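Local structure of MgGH51 (Meripilus giganteus, 6ZPZ) at residues Glu427-Ala432 with Ser478-Leu483; Glu23-Ser28 with Ser488-Pro493; Thr16-Met21 with Leu514-Lys519; Phe225-Gly230 with Pro285-Trp290. The protein probably hydrolyses terminal alpha-L-arabinofuranosyl residues from arabinose-containing polysaccharides, as a fungal family 51 glycoside hydrolase that retains anomeric configuration. One frame throughout, in Å; residues are numbered along the deposited sequence.

Interactions 1 and 4 are buried strand pairings of the same (beta/alpha)8 barrel: 427-432 with 478-483 joins its last two strands, 225-230 with 285-290 its second and third. Both run on into the active site, but interaction 4 is a regular parallel ladder with apolar packing behind it, whereas interaction 1 bends away from regular pairing where E429 carries the sulfate inhibitor. Interaction 2 joins two loops beside the ligand, is only partly buried, and relies on amide groups instead of strand pairing. Interaction 3 lies farther from the ligand; there the chain leading into the first barrel strand meets helix 507-517 chiefly through a tyrosine ring, with no direct hydrogen bond between the segments.

Interaction 1 of 4, residues Glu427-Ala432 with Ser478-Leu483; sequences EGEYAA and SYAPLL. With LX5 ([(1~{S},2~{S},3~{S},4~{S})-2-(hydroxymethyl)-3,4-bis(oxidanyl)cyclopentyl] hydrogen sulfate), chain G.
The carbonyl oxygen of G428 accepts a hydrogen bond from S478 OG at 2.9 Å and a weak one from R226 NH1. With chi1 at 49°, the serine hydroxyl stands between its own backbone N and carbonyl carbon and reaches that oxygen from above the carbonyl plane; a short hydroxyl side chain suits this buried place. One residue back, S478 N bonds to E427 O (2.9 Å, 168° at the hydrogen), and farther on A480 N bonds to Y430 O at 3.0 Å. Between them Y430 N gives S478 O a weak bond, as the chain turns a corner at E429 and strand pairing becomes irregular.

Two alanines make close contacts that their small methyl groups suit. A431 CB sits over one face of the Y479 ring in a CH-pi contact, 3.4 Å from CZ, while the phenol OH of Y479 reaches a water that also bonds to A432 O. A480 CB packs against E429 CG at 3.6 Å, flanking the aliphatic part of the glutamate. With CG anti to the backbone N (chi1 -173°) and an extended chain beyond, E429 carries its carboxylate into the pocket, where OE1 is covalently joined to C2 of LX5 at 1.7 Å. The ligand's O7 also donates to OE1, and P481, which follows a cis peptide bond, lays CG 3.6 Å from O7. This ester identifies E429 as the residue trapped by the inhibitor, probably opened from a cyclic sulfate, consistent with the catalytic nucleophile that clan GH-A enzymes carry at the end of the seventh strand of their (beta/alpha)8 barrel.

Interaction 2 of 4, residues Glu23-Ser28 with Ser488-Pro493; sequences EDINHS and STQWTP. With LX5 ([(1~{S},2~{S},3~{S},4~{S})-2-(hydroxymethyl)-3,4-bis(oxidanyl)cyclopentyl] hydrogen sulfate), chain G.
Two loops without regular helix or strand come together at N26 and T489, whose CA atoms are 4.5 Å apart. N26 and H27 both have positive phi, a left-handed bend that brings the backbone N and the side chain of N26 to the same neighbouring loop. S488 O receives a CA-H...O contact from N26 CA at 3.0 Å.

The amides of N26 and Q490 then bond reciprocally to each other's backbone. N26 N donates to Q490 OE1 at 2.7 Å, and Q490 N donates to N26 OD1, also at 2.7 Å, lying in the plane of the asparagine carbonyl. A bend at chi2 (81°) folds the glutamine back so that OE1 reaches N26. W491 N adds a weak bond to the same OD1 at 3.0 Å, while N26 ND2 turns to L483 O. Asparagine and glutamine suit these places because one side chain can read backbone N-H groups and still offer its own amide to others.

Around this pair, S488 OG lies at the edge of the H27 ring, 3.2 Å from CD2, with H27 ND1 bonded to D30 O. On the ligand side, I25 CD1 touches W491 CB at 3.9 Å, and the indole carries on to the inhibitor's sulfate, its CZ3 3.3 Å from O12 of LX5. The chemistry is therefore divided: hydrogen bonds of side-chain amides join two irregular loops and probably help to set W491 beside the sulfate, while E23, whose OE1 is held by W261 NE1 and N232 N, receives the ligand's O8 at OE2.

Interaction 3 of 4, residues Thr16-Met21 with Leu514-Lys519; sequences TLYGLM and LFALNK. With LX5 ([(1~{S},2~{S},3~{S},4~{S})-2-(hydroxymethyl)-3,4-bis(oxidanyl)cyclopentyl] hydrogen sulfate), chain G.
The Y18 ring lies between two aliphatic groups, F515 CB over one face and L17 CG over the opposite one. F515 CB is 4.2 Å from the ring centroid in a CH-pi contact displaced toward the rim, whereas the leucine of the tyrosine's own segment is centred, 3.7 Å above the plane. The two aromatic rings do not stack: instead Y18 OH comes to the edge of the F515 ring, in its plane and 3.5 Å from CD2. That hydroxyl is satisfied by E468, whose OE2 it meets in a hydrogen bond, while the F515 ring packs among residues of helix 454-469.

With chi1 at -55°, Y18 CG lies anti to its carbonyl carbon, which lays the ring across the last turn of helix 507-517, against F515 and A516. A516 is small enough to let it approach, CB to CB at 3.7 Å. K519 crosses the ring obliquely and touches its edge through methylene groups, CD being 3.8 Å from Y18 CE2; a bend at chi3 (80°) then directs NZ to P14 O and, at 2.8 Å, to a water that also accepts from Y18 N at 3.0 Å. Just past the helix, N518 ND2 donates to L514 O in the plane of that carbonyl, at 2.8 Å.

Carbon on ring thus joins the lead-in to the first barrel strand to a helix that also packs on strand 618-625 of the C-terminal sheet. Polar ends are served at the margins, by a glutamate, a backbone carbonyl and one bridging water.

Interaction 4 of 4, residues Phe225-Gly230 with Pro285-Trp290; sequences FRFPGG and PIMAVW. With LX5 ([(1~{S},2~{S},3~{S},4~{S})-2-(hydroxymethyl)-3,4-bis(oxidanyl)cyclopentyl] hydrogen sulfate), chain G.
F225, R226 and F227 pair with P285, I286 and M287 as adjacent parallel strands, the second and third of the (beta/alpha)8 barrel, with helix 271-281 in the chain between them. The strand axes approach to 4.5 Å at an angle of 12°.

The backbone bonds form the usual parallel ladder: I286 N to F225 O at 2.9 Å, F227 N to I286 O at 3.0 Å, and A288 N to F227 O at 2.7 Å, the last nearly straight at 170°. F225 O takes its N-H from I286, so the pairing with this strand asks for none from P285, and a proline is tolerated; its CA adds a CA-H...O contact to the same oxygen.

Apolar contacts collect on the face bearing F227, P285 and M287, which helix 271-281 covers, helix 306-320 closing over M287. F227 CG stands between the backbone N and the carbonyl carbon (chi1 84°), which turns the ring toward the neighbouring strand, its edge to P285 CB. Its CE1 meets that CB at 3.8 Å, and CZ meets M287 CG at 3.7 Å. M287 SD is 4.8 Å from the ring centroid, an oblique Met-aromatic contact.

Charge is kept to the other face, where R226 lies beside I286. Its methylenes pass the isoleucine, and its guanidinium forms salt bridges with E347 and D398, a pairing that suits arginine inside a barrel near the sugar pocket.

Beyond the strands, cis peptide bonds precede P228 and G230 as the chain turns toward the ligand. A288 offers only a methyl group at this turn, and its CB approaches G229 O to 3.2 Å.

Interaction 1 of 4, residues Glu427-Ala432 with Ser478-Leu483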
# COMPACT_ATOMS: atom_id res chain seq x y z
N GLU A 427 -1.49 -13.67 9.15
CA GLU A 427 -2.86 -13.20 8.90
C GLU A 427 -2.75 -12.06 7.90
O GLU A 427 -2.79 -10.91 8.32
CB GLU A 427 -3.55 -12.80 10.19
CG GLU A 427 -5.05 -12.71 10.01
CD GLU A 427 -5.83 -13.98 10.22
OE1 GLU A 427 -5.24 -14.95 10.70
OE2 GLU A 427 -7.01 -14.00 9.86
N GLY A 428 -2.64 -12.39 6.61
CA GLY A 428 -2.05 -11.49 5.61
C GLY A 428 -3.10 -10.57 5.01
O GLY A 428 -2.71 -9.59 4.33
N GLU A 429 -4.37 -10.88 5.24
CA GLU A 429 -5.48 -10.07 4.72
C GLU A 429 -6.68 -10.25 5.64
O GLU A 429 -7.28 -11.37 5.66
CB GLU A 429 -5.80 -10.56 3.31
CG GLU A 429 -6.80 -9.70 2.64
CD GLU A 429 -7.32 -10.39 1.42
OE1 GLU A 429 -6.97 -9.93 0.32
OE2 GLU A 429 -8.11 -11.36 1.57
N TYR A 430 -6.98 -9.24 6.44
CA TYR A 430 -8.15 -9.31 7.34
C TYR A 430 -8.73 -7.92 7.50
O TYR A 430 -8.01 -6.93 7.36
CB TYR A 430 -7.79 -10.01 8.65
CG TYR A 430 -6.98 -9.21 9.63
CD1 TYR A 430 -5.61 -9.14 9.53
CD2 TYR A 430 -7.57 -8.51 10.67
CE1 TYR A 430 -4.84 -8.46 10.45
CE2 TYR A 430 -6.83 -7.79 11.59
CZ TYR A 430 -5.45 -7.76 11.49
OH TYR A 430 -4.70 -7.07 12.39
N ALA A 431 -10.03 -7.89 7.75
CA ALA A 431 -10.78 -6.69 8.12
C ALA A 431 -12.21 -7.10 8.44
O ALA A 431 -12.71 -7.98 7.81
CB ALA A 431 -10.77 -5.65 7.02
N ALA A 432 -12.80 -6.46 9.43
CA ALA A 432 -14.27 -6.37 9.57
C ALA A 432 -14.80 -5.40 8.50
O ALA A 432 -14.62 -4.19 8.63
CB ALA A 432 -14.62 -5.98 10.98
N SER A 478 -1.64 -8.37 8.93
CA SER A 478 -1.89 -7.11 8.21
C SER A 478 -3.37 -6.98 7.82
O SER A 478 -3.98 -7.90 7.17
CB SER A 478 -0.99 -7.00 7.00
OG SER A 478 -1.05 -8.19 6.25
N TYR A 479 -3.93 -5.83 8.18
CA TYR A 479 -5.23 -5.35 7.68
C TYR A 479 -5.13 -5.20 6.17
O TYR A 479 -4.06 -4.80 5.67
CB TYR A 479 -5.58 -4.02 8.30
CG TYR A 479 -6.98 -3.55 8.05
CD1 TYR A 479 -7.31 -2.91 6.86
CD2 TYR A 479 -7.95 -3.59 9.06
CE1 TYR A 479 -8.57 -2.39 6.66
CE2 TYR A 479 -9.22 -3.07 8.87
CZ TYR A 479 -9.55 -2.49 7.65
OH TYR A 479 -10.79 -1.97 7.43
N ALA A 480 -6.24 -5.39 5.47
CA ALA A 480 -6.26 -5.15 4.03
C ALA A 480 -7.66 -4.75 3.59
O ALA A 480 -8.65 -5.25 4.09
CB ALA A 480 -5.77 -6.36 3.29
N PRO A 481 -7.81 -3.88 2.59
CA PRO A 481 -6.68 -3.18 2.00
C PRO A 481 -6.14 -2.05 2.88
O PRO A 481 -6.86 -1.54 3.68
CB PRO A 481 -7.25 -2.60 0.71
CG PRO A 481 -8.49 -3.42 0.44
CD PRO A 481 -9.04 -3.72 1.82
N LEU A 482 -4.93 -1.60 2.58
CA LEU A 482 -4.22 -0.58 3.37
C LEU A 482 -4.73 0.81 2.98
O LEU A 482 -4.94 1.61 3.87
CB LEU A 482 -2.73 -0.70 3.06
CG LEU A 482 -1.80 0.26 3.78
CD1 LEU A 482 -1.93 0.17 5.28
CD2 LEU A 482 -0.39 -0.03 3.35
N LEU A 483 -4.83 1.09 1.68
CA LEU A 483 -4.97 2.46 1.15
C LEU A 483 -6.18 2.61 0.24
O LEU A 483 -6.48 1.70 -0.51
CB LEU A 483 -3.69 2.84 0.41
CG LEU A 483 -2.51 3.22 1.31
CD1 LEU A 483 -1.27 3.48 0.48
CD2 LEU A 483 -2.80 4.43 2.19
C1 LX5 G . -8.61 -9.56 -1.36
C2 LX5 G . -7.56 -10.60 -1.07
C6 LX5 G . -8.16 -6.99 -1.44
C5 LX5 G . -7.92 -8.38 -2.04
C3 LX5 G . -6.39 -10.35 -1.99
C4 LX5 G . -6.48 -8.84 -2.16
O7 LX5 G . -7.59 -6.87 -0.13
O8 LX5 G . -6.15 -8.44 -3.50
O9 LX5 G . -5.16 -10.88 -1.47
O10 LX5 G . -9.35 -10.34 -2.29
S11 LX5 G . -10.84 -10.28 -2.32
O12 LX5 G . -10.86 -8.86 -2.69
O13 LX5 G . -11.45 -11.17 -3.31
O14 LX5 G . -11.27 -10.68 -0.95
O HOH W 1 -12.71 -2.27 9.40

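Interaction 2 of 4, residues Glu23-Ser28 with Ser488-Pro493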
# COMPACT_ATOMS: atom_id res chain seq x y z
N GLU A 23 -1.10 -3.66 -2.15
CA GLU A 23 -1.04 -3.77 -3.62
C GLU A 23 -1.60 -2.46 -4.16
O GLU A 23 -2.18 -1.72 -3.36
CB GLU A 23 -1.91 -4.94 -4.05
CG GLU A 23 -3.38 -4.65 -3.82
CD GLU A 23 -4.27 -5.84 -4.04
OE1 GLU A 23 -4.31 -6.37 -5.17
OE2 GLU A 23 -4.92 -6.22 -3.09
N ASP A 24 -1.47 -2.24 -5.47
CA ASP A 24 -2.14 -1.10 -6.16
C ASP A 24 -3.62 -1.44 -6.30
O ASP A 24 -3.97 -2.18 -7.22
CB ASP A 24 -1.50 -0.77 -7.50
CG ASP A 24 -1.63 0.72 -7.80
OD1 ASP A 24 -2.60 1.30 -7.30
OD2 ASP A 24 -0.70 1.27 -8.43
N ILE A 25 -4.43 -0.93 -5.37
CA ILE A 25 -5.90 -1.11 -5.31
C ILE A 25 -6.45 0.23 -4.83
O ILE A 25 -5.75 0.89 -4.07
CB ILE A 25 -6.34 -2.25 -4.38
CG1 ILE A 25 -7.85 -2.48 -4.43
CG2 ILE A 25 -5.88 -2.02 -2.94
CD1 ILE A 25 -8.31 -3.64 -3.57
N ASN A 26 -7.61 0.66 -5.32
CA ASN A 26 -8.15 1.99 -4.94
C ASN A 26 -7.11 3.08 -5.22
O ASN A 26 -7.03 4.00 -4.42
CB ASN A 26 -8.47 2.05 -3.44
CG ASN A 26 -9.29 0.89 -2.93
OD1 ASN A 26 -10.25 0.46 -3.58
ND2 ASN A 26 -8.98 0.43 -1.73
N HIS A 27 -6.30 2.97 -6.28
CA HIS A 27 -5.19 3.93 -6.57
C HIS A 27 -4.34 4.13 -5.29
O HIS A 27 -4.05 5.27 -4.85
CB HIS A 27 -5.76 5.20 -7.18
CG HIS A 27 -6.07 5.01 -8.62
ND1 HIS A 27 -5.12 5.12 -9.62
CD2 HIS A 27 -7.20 4.61 -9.23
CE1 HIS A 27 -5.69 4.88 -10.79
NE2 HIS A 27 -6.95 4.55 -10.56
N SER A 28 -3.96 3.03 -4.67
CA SER A 28 -3.04 3.04 -3.53
C SER A 28 -1.60 3.32 -4.01
O SER A 28 -0.76 3.74 -3.19
CB SER A 28 -3.13 1.75 -2.81
OG SER A 28 -2.73 0.72 -3.66
N SER A 488 -11.49 6.98 -6.21
CA SER A 488 -11.38 5.76 -7.04
C SER A 488 -11.24 4.54 -6.15
O SER A 488 -10.12 4.06 -5.97
CB SER A 488 -10.29 5.88 -8.03
OG SER A 488 -10.35 4.85 -9.00
N THR A 489 -12.38 4.07 -5.68
CA THR A 489 -12.51 2.99 -4.68
C THR A 489 -13.05 1.75 -5.37
O THR A 489 -14.11 1.86 -5.96
CB THR A 489 -13.40 3.48 -3.55
OG1 THR A 489 -12.72 4.59 -2.94
CG2 THR A 489 -13.67 2.39 -2.57
N GLN A 490 -12.32 0.64 -5.32
CA GLN A 490 -12.84 -0.67 -5.78
C GLN A 490 -13.22 -1.51 -4.56
O GLN A 490 -13.80 -2.53 -4.75
CB GLN A 490 -11.83 -1.38 -6.66
CG GLN A 490 -11.52 -0.65 -7.94
CD GLN A 490 -10.51 0.47 -7.76
OE1 GLN A 490 -9.45 0.27 -7.20
NE2 GLN A 490 -10.85 1.68 -8.19
N TRP A 491 -12.81 -1.11 -3.35
CA TRP A 491 -12.95 -1.93 -2.15
C TRP A 491 -13.01 -1.02 -0.94
O TRP A 491 -12.20 -0.08 -0.89
CB TRP A 491 -11.81 -2.94 -2.01
CG TRP A 491 -12.03 -3.83 -0.84
CD1 TRP A 491 -11.81 -3.55 0.48
CD2 TRP A 491 -12.58 -5.16 -0.89
NE1 TRP A 491 -12.14 -4.63 1.25
CE2 TRP A 491 -12.60 -5.63 0.44
CE3 TRP A 491 -13.01 -5.99 -1.91
CZ2 TRP A 491 -13.10 -6.89 0.76
CZ3 TRP A 491 -13.51 -7.24 -1.59
CH2 TRP A 491 -13.56 -7.67 -0.27
N THR A 492 -14.00 -1.25 -0.07
CA THR A 492 -14.09 -0.67 1.29
C THR A 492 -14.38 -1.81 2.26
O THR A 492 -14.87 -2.87 1.87
CB THR A 492 -15.18 0.40 1.36
OG1 THR A 492 -16.46 -0.22 1.25
CG2 THR A 492 -15.09 1.44 0.27
N PRO A 493 -14.05 -1.66 3.55
CA PRO A 493 -13.31 -0.52 4.07
C PRO A 493 -11.79 -0.67 3.90
O PRO A 493 -11.28 -1.76 3.69
CB PRO A 493 -13.63 -0.56 5.56
CG PRO A 493 -13.74 -2.02 5.82
CD PRO A 493 -14.37 -2.62 4.59
C1 LX5 G . -8.61 -9.56 -1.36
C2 LX5 G . -7.56 -10.60 -1.07
C6 LX5 G . -8.16 -6.99 -1.44
C5 LX5 G . -7.92 -8.38 -2.04
C3 LX5 G . -6.39 -10.35 -1.99
C4 LX5 G . -6.48 -8.84 -2.16
O7 LX5 G . -7.59 -6.87 -0.13
O8 LX5 G . -6.15 -8.44 -3.50
O9 LX5 G . -5.16 -10.88 -1.47
O10 LX5 G . -9.35 -10.34 -2.29
S11 LX5 G . -10.84 -10.28 -2.32
O12 LX5 G . -10.86 -8.86 -2.69
O13 LX5 G . -11.45 -11.17 -3.31
O14 LX5 G . -11.27 -10.68 -0.95

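Interaction 3 of 4, residues Thr16-Met21 with Leu514-Lys519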
# COMPACT_ATOMS: atom_id res chain seq x y z
N THR A 16 7.93 -9.24 13.69
CA THR A 16 7.11 -9.07 12.46
C THR A 16 5.60 -9.09 12.75
O THR A 16 4.83 -9.12 11.77
CB THR A 16 7.47 -10.18 11.48
OG1 THR A 16 7.42 -11.40 12.24
CG2 THR A 16 8.83 -10.00 10.85
N LEU A 17 5.15 -9.13 14.00
CA LEU A 17 3.73 -9.46 14.29
C LEU A 17 2.80 -8.48 13.56
O LEU A 17 1.79 -8.94 13.00
CB LEU A 17 3.46 -9.41 15.79
CG LEU A 17 2.04 -9.78 16.23
CD1 LEU A 17 1.61 -11.12 15.66
CD2 LEU A 17 1.94 -9.76 17.74
N TYR A 18 3.10 -7.18 13.58
CA TYR A 18 2.22 -6.15 12.96
C TYR A 18 2.86 -5.50 11.75
O TYR A 18 3.96 -4.97 11.81
CB TYR A 18 1.79 -5.09 13.96
CG TYR A 18 1.14 -5.70 15.18
CD1 TYR A 18 -0.12 -6.30 15.11
CD2 TYR A 18 1.83 -5.77 16.38
CE1 TYR A 18 -0.69 -6.89 16.22
CE2 TYR A 18 1.26 -6.35 17.50
CZ TYR A 18 -0.01 -6.89 17.42
OH TYR A 18 -0.54 -7.45 18.54
N GLY A 19 2.15 -5.52 10.62
CA GLY A 19 2.69 -4.84 9.44
C GLY A 19 1.61 -4.60 8.42
O GLY A 19 0.43 -4.64 8.79
N LEU A 20 2.04 -4.34 7.19
CA LEU A 20 1.17 -3.75 6.16
C LEU A 20 1.06 -4.73 5.02
O LEU A 20 2.00 -5.47 4.77
CB LEU A 20 1.77 -2.45 5.63
CG LEU A 20 2.04 -1.37 6.66
CD1 LEU A 20 2.49 -0.11 5.95
CD2 LEU A 20 0.82 -1.16 7.53
N MET A 21 -0.07 -4.68 4.35
CA MET A 21 -0.32 -5.49 3.15
C MET A 21 -0.65 -4.47 2.08
O MET A 21 -1.55 -3.68 2.28
CB MET A 21 -1.49 -6.46 3.35
CG MET A 21 -1.74 -7.32 2.14
SD MET A 21 -2.76 -6.43 0.95
CE MET A 21 -3.94 -7.74 0.60
N LEU A 514 -2.04 1.35 17.70
CA LEU A 514 -2.01 1.11 19.16
C LEU A 514 -1.42 -0.27 19.39
O LEU A 514 -0.62 -0.39 20.32
CB LEU A 514 -3.43 1.21 19.70
CG LEU A 514 -3.95 2.63 19.85
CD1 LEU A 514 -5.43 2.57 20.18
CD2 LEU A 514 -3.17 3.41 20.91
N PHE A 515 -1.78 -1.26 18.57
CA PHE A 515 -1.27 -2.63 18.76
C PHE A 515 0.22 -2.66 18.42
O PHE A 515 0.98 -3.20 19.25
CB PHE A 515 -2.12 -3.67 18.02
CG PHE A 515 -3.29 -4.14 18.84
CD1 PHE A 515 -4.28 -3.26 19.27
CD2 PHE A 515 -3.36 -5.46 19.24
CE1 PHE A 515 -5.31 -3.70 20.08
CE2 PHE A 515 -4.41 -5.92 20.03
CZ PHE A 515 -5.39 -5.02 20.45
N ALA A 516 0.63 -2.07 17.30
CA ALA A 516 2.02 -2.17 16.80
C ALA A 516 3.00 -1.34 17.65
O ALA A 516 4.11 -1.77 17.84
CB ALA A 516 2.10 -1.67 15.39
N LEU A 517 2.61 -0.15 18.09
CA LEU A 517 3.56 0.74 18.81
C LEU A 517 3.70 0.35 20.28
O LEU A 517 4.61 0.86 20.89
CB LEU A 517 3.05 2.17 18.73
CG LEU A 517 3.15 2.83 17.35
CD1 LEU A 517 2.83 4.32 17.47
CD2 LEU A 517 4.51 2.64 16.70
N ASN A 518 2.83 -0.50 20.81
CA ASN A 518 2.76 -0.79 22.26
C ASN A 518 2.88 -2.30 22.40
O ASN A 518 1.91 -2.95 22.73
CB ASN A 518 1.52 -0.16 22.87
CG ASN A 518 1.47 1.32 22.62
OD1 ASN A 518 2.13 2.09 23.30
ND2 ASN A 518 0.72 1.75 21.63
N LYS A 519 4.05 -2.79 22.05
CA LYS A 519 4.27 -4.24 21.85
C LYS A 519 5.66 -4.57 22.35
O LYS A 519 6.61 -4.12 21.74
CB LYS A 519 4.19 -4.61 20.37
CG LYS A 519 4.26 -6.12 20.17
CD LYS A 519 4.79 -6.53 18.82
CE LYS A 519 6.29 -6.49 18.74
NZ LYS A 519 6.72 -6.90 17.39
C1 LX5 G . -8.61 -9.56 -1.36
C2 LX5 G . -7.56 -10.60 -1.07
C6 LX5 G . -8.16 -6.99 -1.44
C5 LX5 G . -7.92 -8.38 -2.04
C3 LX5 G . -6.39 -10.35 -1.99
C4 LX5 G . -6.48 -8.84 -2.16
O7 LX5 G . -7.59 -6.87 -0.13
O8 LX5 G . -6.15 -8.44 -3.50
O9 LX5 G . -5.16 -10.88 -1.47
O10 LX5 G . -9.35 -10.34 -2.29
S11 LX5 G . -10.84 -10.28 -2.32
O12 LX5 G . -10.86 -8.86 -2.69
O13 LX5 G . -11.45 -11.17 -3.31
O14 LX5 G . -11.27 -10.68 -0.95
O HOH W 2 5.54 -6.05 14.96

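Interaction 4 of 4, residues Phe225-Gly230 with Pro285-Trp290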
# COMPACT_ATOMS: atom_id res chain seq x y z
N PHE A 225 6.10 -5.32 5.24
CA PHE A 225 5.28 -4.80 4.13
C PHE A 225 5.13 -5.92 3.13
O PHE A 225 6.15 -6.36 2.58
CB PHE A 225 6.00 -3.58 3.57
CG PHE A 225 5.23 -2.76 2.59
CD1 PHE A 225 5.16 -3.14 1.26
CD2 PHE A 225 4.70 -1.54 2.97
CE1 PHE A 225 4.55 -2.32 0.32
CE2 PHE A 225 4.07 -0.73 2.04
CZ PHE A 225 3.99 -1.12 0.72
N ARG A 226 3.93 -6.46 3.00
CA ARG A 226 3.68 -7.59 2.06
C ARG A 226 3.28 -6.95 0.73
O ARG A 226 2.43 -6.08 0.72
CB ARG A 226 2.61 -8.56 2.57
CG ARG A 226 2.30 -9.74 1.65
CD ARG A 226 0.80 -10.00 1.74
NE ARG A 226 0.23 -10.95 0.78
CZ ARG A 226 -1.04 -11.36 0.80
NH1 ARG A 226 -1.86 -10.90 1.73
NH2 ARG A 226 -1.50 -12.22 -0.12
N PHE A 227 3.95 -7.34 -0.33
CA PHE A 227 3.83 -6.68 -1.64
C PHE A 227 4.28 -7.69 -2.68
O PHE A 227 4.91 -8.69 -2.35
CB PHE A 227 4.67 -5.40 -1.70
CG PHE A 227 6.12 -5.62 -2.04
CD1 PHE A 227 6.97 -6.25 -1.15
CD2 PHE A 227 6.60 -5.33 -3.30
CE1 PHE A 227 8.29 -6.50 -1.47
CE2 PHE A 227 7.93 -5.56 -3.61
CZ PHE A 227 8.76 -6.20 -2.73
N PRO A 228 4.00 -7.48 -3.98
CA PRO A 228 3.18 -6.39 -4.49
C PRO A 228 1.70 -6.77 -4.62
O PRO A 228 0.93 -6.02 -5.18
CB PRO A 228 3.86 -6.19 -5.85
CG PRO A 228 4.21 -7.57 -6.32
CD PRO A 228 4.61 -8.27 -5.05
N GLY A 229 1.31 -7.93 -4.08
CA GLY A 229 -0.10 -8.30 -3.92
C GLY A 229 -0.27 -9.68 -3.31
O GLY A 229 0.70 -10.42 -3.19
N GLY A 230 -1.52 -10.08 -3.03
CA GLY A 230 -2.70 -9.41 -3.54
C GLY A 230 -3.08 -9.82 -4.97
O GLY A 230 -2.27 -10.32 -5.72
N PRO A 285 10.39 -6.79 4.01
CA PRO A 285 9.42 -7.21 3.00
C PRO A 285 8.92 -8.61 3.28
O PRO A 285 9.71 -9.44 3.70
CB PRO A 285 10.23 -7.22 1.71
CG PRO A 285 11.65 -7.46 2.17
CD PRO A 285 11.76 -6.69 3.47
N ILE A 286 7.63 -8.83 3.00
CA ILE A 286 7.11 -10.17 2.69
C ILE A 286 6.77 -10.06 1.22
O ILE A 286 5.83 -9.32 0.86
CB ILE A 286 5.92 -10.58 3.55
CG1 ILE A 286 6.23 -10.49 5.04
CG2 ILE A 286 5.50 -11.96 3.12
CD1 ILE A 286 5.16 -11.00 5.96
N MET A 287 7.58 -10.67 0.40
CA MET A 287 7.51 -10.42 -1.05
C MET A 287 6.75 -11.57 -1.70
O MET A 287 7.05 -12.72 -1.43
CB MET A 287 8.90 -10.32 -1.65
CG MET A 287 8.83 -9.90 -3.09
SD MET A 287 10.35 -9.47 -3.86
CE MET A 287 11.14 -11.07 -3.85
N ALA A 288 5.72 -11.28 -2.44
CA ALA A 288 4.96 -12.31 -3.18
C ALA A 288 5.66 -12.56 -4.50
O ALA A 288 6.19 -11.61 -5.08
CB ALA A 288 3.54 -11.89 -3.38
N VAL A 289 5.67 -13.80 -4.94
CA VAL A 289 6.06 -14.14 -6.33
C VAL A 289 4.86 -14.76 -7.02
O VAL A 289 4.02 -15.47 -6.38
CB VAL A 289 7.28 -15.07 -6.36
CG1 VAL A 289 8.49 -14.33 -5.80
CG2 VAL A 289 7.00 -16.38 -5.60
N TRP A 290 4.74 -14.45 -8.29
CA TRP A 290 3.69 -15.03 -9.17
C TRP A 290 3.91 -16.55 -9.24
O TRP A 290 5.07 -16.97 -9.30
CB TRP A 290 3.79 -14.36 -10.53
CG TRP A 290 2.58 -14.62 -11.35
CD1 TRP A 290 1.37 -14.02 -11.26
CD2 TRP A 290 2.46 -15.61 -12.39
NE1 TRP A 290 0.51 -14.54 -12.18
CE2 TRP A 290 1.16 -15.51 -12.90
CE3 TRP A 290 3.37 -16.52 -12.94
CZ2 TRP A 290 0.71 -16.33 -13.93
CZ3 TRP A 290 2.93 -17.31 -13.98
CH2 TRP A 290 1.63 -17.20 -14.47
C1 LX5 G . -8.61 -9.56 -1.36
C2 LX5 G . -7.56 -10.60 -1.07
C6 LX5 G . -8.16 -6.99 -1.44
C5 LX5 G . -7.92 -8.38 -2.04
C3 LX5 G . -6.39 -10.35 -1.99
C4 LX5 G . -6.48 -8.84 -2.16
O7 LX5 G . -7.59 -6.87 -0.13
O8 LX5 G . -6.15 -8.44 -3.50
O9 LX5 G . -5.16 -10.88 -1.47
O10 LX5 G . -9.35 -10.34 -2.29
S11 LX5 G . -10.84 -10.28 -2.32
O12 LX5 G . -10.86 -8.86 -2.69
O13 LX5 G . -11.45 -11.17 -3.31
O14 LX5 G . -11.27 -10.68 -0.95